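Local structure of phosphatidylserine synthase (Haemophilus influenzae, 3HSI) at residues Ala105-Thr117 and Val201-Lys213. The protein is probably an enzyme of the phospholipase D superfamily, with two PLD-like halves in one chain. Numbering follows the deposited sequence.
Sequences ATNADWYCEQRQT and VYPLDVTNRPRTK
Arg209 lays its guanidinium flat against the first turns of helix 107-118. Ala108 CB sits over the middle of one face, 3.7 Å from Arg209 CZ, while Asp109 OD1 and Cys112 SG meet the group at its edge, in plane. The bend at chi3 (-84°) swings the guanidinium over Ala108 CB, with NH2 toward Asp109 and NH1 toward Cys112. Its salt bridge is weak as a hydrogen bond: Arg209 NH2 reaches Asp109 OD1 over 3.2 Å, at 133°, with the two planes well tilted. The other carboxylate oxygen, Asp109 OD2, takes the backbone N of Thr106 at 3.1 Å, and Thr106 OG1 in turn accepts from Asp109 N, completing a capping box. A water on Thr106 OG1 also receives a weak bond from Arg209 NH2.

A second salt bridge lies further along the helix. The extended chain of Arg115 brings NH1 to within 3.1 Å of Asp205 OD1, again a weak bond, with the position of NH1 less certain. Arg115 NE also pairs with Asp123, and Asp205 OD2 accepts from the backbone N of both Met126 and Phe127.

Between the charged pairs, Cys112 SG rests 3.4 Å from Val206 O, against the backbone of Asp205 and Val206. Beside them, Leu204 CB meets the Tyr111 ring edge at CD2 (3.9 Å), and Ile89 of strand 84-90 touches both side chains; Tyr111 OH bonds to Trp60 O.

Strand 202-203 pairs antiparallel with strand 127-130, so the contact joins helix 107-118 to the loop leaving that sheet. The weak ion pairs probably supplement apolar and sulfur packing, while Asp205 is held more firmly by Met126 and Phe127.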
loop_
_atom_site.group_PDB
_atom_site.type_symbol
_atom_site.label_atom_id
_atom_site.label_comp_id
_atom_site.label_asym_id
_atom_site.label_seq_id
_atom_site.Cartn_x
_atom_site.Cartn_y
_atom_site.Cartn_z
ATOM N N ALA C 105 9.057 -26.398 -10.878
ATOM C CA ALA C 105 9.651 -26.307 -9.568
ATOM C C ALA C 105 9.962 -24.834 -9.288
ATOM O O ALA C 105 10.390 -24.096 -10.186
ATOM C CB ALA C 105 10.940 -27.151 -9.504
ATOM N N THR C 106 9.738 -24.414 -8.045
ATOM C CA THR C 106 10.124 -23.084 -7.620
ATOM C C THR C 106 11.598 -23.098 -7.270
ATOM O O THR C 106 12.200 -24.151 -7.052
ATOM C CB THR C 106 9.338 -22.637 -6.386
ATOM O OG1 THR C 106 9.700 -23.469 -5.292
ATOM C CG2 THR C 106 7.811 -22.727 -6.634
ATOM N N ASN C 107 12.171 -21.911 -7.202
ATOM C CA ASN C 107 13.519 -21.739 -6.703
ATOM C C ASN C 107 13.758 -22.433 -5.357
ATOM O O ASN C 107 14.759 -23.166 -5.196
ATOM C CB ASN C 107 13.879 -20.251 -6.682
ATOM C CG ASN C 107 14.006 -19.674 -8.088
ATOM O OD1 ASN C 107 14.187 -20.420 -9.071
ATOM N ND2 ASN C 107 13.954 -18.350 -8.193
ATOM N N ALA C 108 12.835 -22.237 -4.414
ATOM C CA ALA C 108 12.886 -22.951 -3.116
ATOM C C ALA C 108 12.935 -24.495 -3.286
ATOM O O ALA C 108 13.764 -25.168 -2.681
ATOM C CB ALA C 108 11.700 -22.526 -2.189
ATOM N N ASP C 109 12.091 -25.048 -4.151
ATOM C CA ASP C 109 12.125 -26.498 -4.391
ATOM C C ASP C 109 13.520 -26.900 -4.862
ATOM O O ASP C 109 14.083 -27.884 -4.381
ATOM C CB ASP C 109 11.083 -26.931 -5.425
ATOM C CG ASP C 109 9.682 -26.701 -4.963
ATOM O OD1 ASP C 109 9.431 -26.866 -3.756
ATOM O OD2 ASP C 109 8.809 -26.380 -5.808
ATOM N N TRP C 110 14.085 -26.111 -5.770
ATOM C CA TRP C 110 15.431 -26.371 -6.287
ATOM C C TRP C 110 16.570 -26.262 -5.219
ATOM O O TRP C 110 17.502 -27.078 -5.207
ATOM C CB TRP C 110 15.681 -25.536 -7.573
ATOM C CG TRP C 110 17.093 -25.578 -8.113
ATOM C CD1 TRP C 110 17.703 -26.628 -8.746
ATOM C CD2 TRP C 110 18.063 -24.520 -8.068
ATOM N NE1 TRP C 110 19.000 -26.290 -9.095
ATOM C CE2 TRP C 110 19.248 -25.008 -8.678
ATOM C CE3 TRP C 110 18.051 -23.202 -7.572
ATOM C CZ2 TRP C 110 20.399 -24.227 -8.810
ATOM C CZ3 TRP C 110 19.194 -22.423 -7.721
ATOM C CH2 TRP C 110 20.356 -22.944 -8.324
ATOM N N TYR C 111 16.498 -25.285 -4.325
ATOM C CA TYR C 111 17.491 -25.183 -3.266
ATOM C C TYR C 111 17.507 -26.469 -2.433
ATOM O O TYR C 111 18.582 -26.969 -2.127
ATOM C CB TYR C 111 17.269 -23.971 -2.352
ATOM C CG TYR C 111 17.092 -22.610 -3.013
ATOM C CD1 TYR C 111 17.878 -22.212 -4.105
ATOM C CD2 TYR C 111 16.132 -21.690 -2.510
ATOM C CE1 TYR C 111 17.707 -20.960 -4.707
ATOM C CE2 TYR C 111 15.962 -20.434 -3.100
ATOM C CZ TYR C 111 16.752 -20.077 -4.199
ATOM O OH TYR C 111 16.587 -18.841 -4.787
ATOM N N CYS C 112 16.321 -27.013 -2.104
ATOM C CA CYS C 112 16.204 -28.299 -1.367
ATOM C C CYS C 112 16.765 -29.470 -2.126
ATOM O O CYS C 112 17.470 -30.303 -1.557
ATOM C CB CYS C 112 14.769 -28.659 -1.118
ATOM S SG CYS C 112 13.948 -27.541 -0.085
ATOM N N GLU C 113 16.396 -29.554 -3.399
ATOM C CA GLU C 113 16.904 -30.566 -4.269
ATOM C C GLU C 113 18.446 -30.561 -4.244
ATOM O O GLU C 113 19.065 -31.589 -3.977
ATOM C CB GLU C 113 16.357 -30.356 -5.678
ATOM C CG GLU C 113 17.047 -31.216 -6.731
ATOM C CD GLU C 113 16.810 -30.735 -8.159
ATOM O OE1 GLU C 113 17.730 -30.883 -8.988
ATOM O OE2 GLU C 113 15.712 -30.203 -8.460
ATOM N N GLN C 114 19.055 -29.406 -4.505
ATOM C CA GLN C 114 20.518 -29.262 -4.456
ATOM C C GLN C 114 21.145 -29.680 -3.119
ATOM O O GLN C 114 22.098 -30.418 -3.095
ATOM C CB GLN C 114 20.947 -27.823 -4.829
ATOM C CG GLN C 114 20.606 -27.444 -6.273
ATOM C CD GLN C 114 20.934 -28.565 -7.260
ATOM O OE1 GLN C 114 22.088 -28.856 -7.514
ATOM N NE2 GLN C 114 19.915 -29.184 -7.813
ATOM N N ARG C 115 20.607 -29.184 -2.019
ATOM C CA ARG C 115 21.076 -29.560 -0.689
ATOM C C ARG C 115 21.015 -31.087 -0.427
ATOM O O ARG C 115 21.979 -31.678 0.094
ATOM C CB ARG C 115 20.281 -28.779 0.355
ATOM C CG ARG C 115 20.598 -29.171 1.763
ATOM C CD ARG C 115 19.898 -28.269 2.741
ATOM N NE ARG C 115 20.311 -28.638 4.084
ATOM C CZ ARG C 115 19.996 -27.959 5.170
ATOM N NH1 ARG C 115 19.248 -26.871 5.057
ATOM N NH2 ARG C 115 20.423 -28.364 6.364
ATOM N N GLN C 116 19.904 -31.725 -0.813
ATOM C CA GLN C 116 19.763 -33.184 -0.669
ATOM C C GLN C 116 20.711 -33.970 -1.553
ATOM O O GLN C 116 21.285 -34.968 -1.137
ATOM C CB GLN C 116 18.318 -33.630 -0.892
ATOM C CG GLN C 116 17.374 -33.164 0.219
ATOM C CD GLN C 116 17.980 -33.326 1.596
ATOM O OE1 GLN C 116 18.131 -32.357 2.315
ATOM N NE2 GLN C 116 18.366 -34.540 1.955
ATOM N N THR C 117 20.888 -33.470 -2.768
ATOM C CA THR C 117 21.744 -34.082 -3.776
ATOM C C THR C 117 23.256 -33.936 -3.512
ATOM O O THR C 117 24.020 -34.873 -3.690
ATOM C CB THR C 117 21.301 -33.568 -5.174
ATOM O OG1 THR C 117 20.178 -34.356 -5.582
ATOM C CG2 THR C 117 22.384 -33.713 -6.206
ATOM N N VAL C 201 12.266 -14.846 9.281
ATOM C CA VAL C 201 13.127 -15.353 8.215
ATOM C C VAL C 201 13.292 -16.876 8.357
ATOM O O VAL C 201 13.637 -17.366 9.437
ATOM C CB VAL C 201 14.460 -14.613 8.274
ATOM C CG1 VAL C 201 15.495 -15.208 7.325
ATOM C CG2 VAL C 201 14.215 -13.107 7.974
ATOM N N TYR C 202 12.994 -17.620 7.293
ATOM C CA TYR C 202 13.053 -19.079 7.305
ATOM C C TYR C 202 13.946 -19.622 6.218
ATOM O O TYR C 202 14.019 -19.023 5.137
ATOM C CB TYR C 202 11.659 -19.673 7.135
ATOM C CG TYR C 202 10.806 -19.438 8.351
ATOM C CD1 TYR C 202 10.764 -20.383 9.368
ATOM C CD2 TYR C 202 10.082 -18.246 8.509
ATOM C CE1 TYR C 202 10.014 -20.159 10.509
ATOM C CE2 TYR C 202 9.336 -18.017 9.649
ATOM C CZ TYR C 202 9.300 -18.981 10.635
ATOM O OH TYR C 202 8.555 -18.799 11.774
ATOM N N PRO C 203 14.630 -20.755 6.496
ATOM C CA PRO C 203 15.443 -21.411 5.480
ATOM C C PRO C 203 14.539 -21.889 4.350
ATOM O O PRO C 203 13.457 -22.408 4.605
ATOM C CB PRO C 203 16.059 -22.620 6.219
ATOM C CG PRO C 203 15.204 -22.826 7.413
ATOM C CD PRO C 203 14.644 -21.491 7.778
ATOM N N LEU C 204 14.955 -21.649 3.117
ATOM C CA LEU C 204 14.210 -22.096 1.963
ATOM C C LEU C 204 14.718 -23.425 1.419
ATOM O O LEU C 204 14.074 -24.016 0.549
ATOM C CB LEU C 204 14.266 -21.038 0.867
ATOM C CG LEU C 204 13.479 -19.762 1.163
ATOM C CD1 LEU C 204 13.928 -18.693 0.220
ATOM C CD2 LEU C 204 11.956 -19.952 1.119
ATOM N N ASP C 205 15.856 -23.895 1.928
ATOM C CA ASP C 205 16.429 -25.127 1.437
ATOM C C ASP C 205 16.059 -26.337 2.309
ATOM O O ASP C 205 16.811 -27.282 2.381
ATOM C CB ASP C 205 17.956 -25.000 1.273
ATOM C CG ASP C 205 18.657 -24.516 2.550
ATOM O OD1 ASP C 205 18.017 -24.458 3.633
ATOM O OD2 ASP C 205 19.872 -24.216 2.469
ATOM N N VAL C 206 14.916 -26.274 2.979
ATOM C CA VAL C 206 14.352 -27.438 3.656
ATOM C C VAL C 206 12.930 -27.665 3.192
ATOM O O VAL C 206 12.257 -26.732 2.753
ATOM C CB VAL C 206 14.325 -27.311 5.231
ATOM C CG1 VAL C 206 15.726 -27.268 5.819
ATOM C CG2 VAL C 206 13.492 -26.113 5.694
ATOM N N THR C 207 12.456 -28.898 3.374
ATOM C CA THR C 207 11.145 -29.320 2.882
ATOM C C THR C 207 10.021 -28.740 3.727
ATOM O O THR C 207 8.956 -28.394 3.212
ATOM C CB THR C 207 11.019 -30.874 2.825
ATOM O OG1 THR C 207 11.338 -31.430 4.105
ATOM C CG2 THR C 207 11.974 -31.460 1.809
ATOM N N ASN C 208 10.289 -28.655 5.021
ATOM C CA ASN C 208 9.343 -28.125 5.966
ATOM C C ASN C 208 9.532 -26.618 6.067
ATOM O O ASN C 208 10.295 -26.122 6.905
ATOM C CB ASN C 208 9.488 -28.825 7.330
ATOM C CG ASN C 208 10.941 -28.952 7.784
ATOM O OD1 ASN C 208 11.830 -29.290 7.000
ATOM N ND2 ASN C 208 11.179 -28.691 9.067
ATOM N N ARG C 209 8.871 -25.897 5.167
ATOM C CA ARG C 209 8.822 -24.434 5.266
ATOM C C ARG C 209 7.437 -24.066 5.736
ATOM O O ARG C 209 6.462 -24.623 5.242
ATOM C CB ARG C 209 9.019 -23.770 3.912
ATOM C CG ARG C 209 10.289 -24.100 3.233
ATOM C CD ARG C 209 10.391 -23.272 1.999
ATOM N NE ARG C 209 9.683 -23.843 0.856
ATOM C CZ ARG C 209 10.149 -24.868 0.142
ATOM N NH1 ARG C 209 11.295 -25.450 0.490
ATOM N NH2 ARG C 209 9.475 -25.317 -0.913
ATOM N N PRO C 210 7.336 -23.101 6.656
ATOM C CA PRO C 210 5.991 -22.636 6.999
ATOM C C PRO C 210 5.300 -21.948 5.801
ATOM O O PRO C 210 5.960 -21.532 4.852
ATOM C CB PRO C 210 6.245 -21.676 8.164
ATOM C CG PRO C 210 7.656 -21.176 7.940
ATOM C CD PRO C 210 8.399 -22.340 7.345
ATOM N N ARG C 211 3.977 -21.887 5.830
ATOM C CA ARG C 211 3.202 -21.107 4.878
ATOM C C ARG C 211 3.163 -19.693 5.384
ATOM O O ARG C 211 3.238 -19.460 6.589
ATOM C CB ARG C 211 1.766 -21.621 4.771
ATOM C CG ARG C 211 1.617 -22.894 3.990
ATOM C CD ARG C 211 1.009 -23.973 4.868
ATOM N NE ARG C 211 0.485 -25.087 4.070
ATOM C CZ ARG C 211 1.079 -26.275 3.914
ATOM N NH1 ARG C 211 2.237 -26.548 4.521
ATOM N NH2 ARG C 211 0.500 -27.202 3.151
ATOM N N THR C 212 3.055 -18.757 4.446
ATOM C CA THR C 212 2.844 -17.351 4.742
ATOM C C THR C 212 1.713 -17.145 5.770
ATOM O O THR C 212 1.960 -16.625 6.869
ATOM C CB THR C 212 2.584 -16.565 3.431
ATOM O OG1 THR C 212 3.732 -16.675 2.573
ATOM C CG2 THR C 212 2.285 -15.097 3.707
ATOM N N LYS C 213 0.494 -17.582 5.442
ATOM C CA LYS C 213 -0.660 -17.414 6.343
ATOM C C LYS C 213 -0.312 -17.828 7.771
ATOM O O LYS C 213 -0.827 -17.278 8.756
ATOM C CB LYS C 213 -1.873 -18.203 5.832
ATOM C CG LYS C 213 -1.720 -19.732 5.847
ATOM C CD LYS C 213 -3.034 -20.444 5.513
ATOM C CE LYS C 213 -2.857 -21.968 5.472
ATOM N NZ LYS C 213 -1.724 -22.428 4.593
HETATM O O HOH W 1 8.000 -23.405 -3.156
#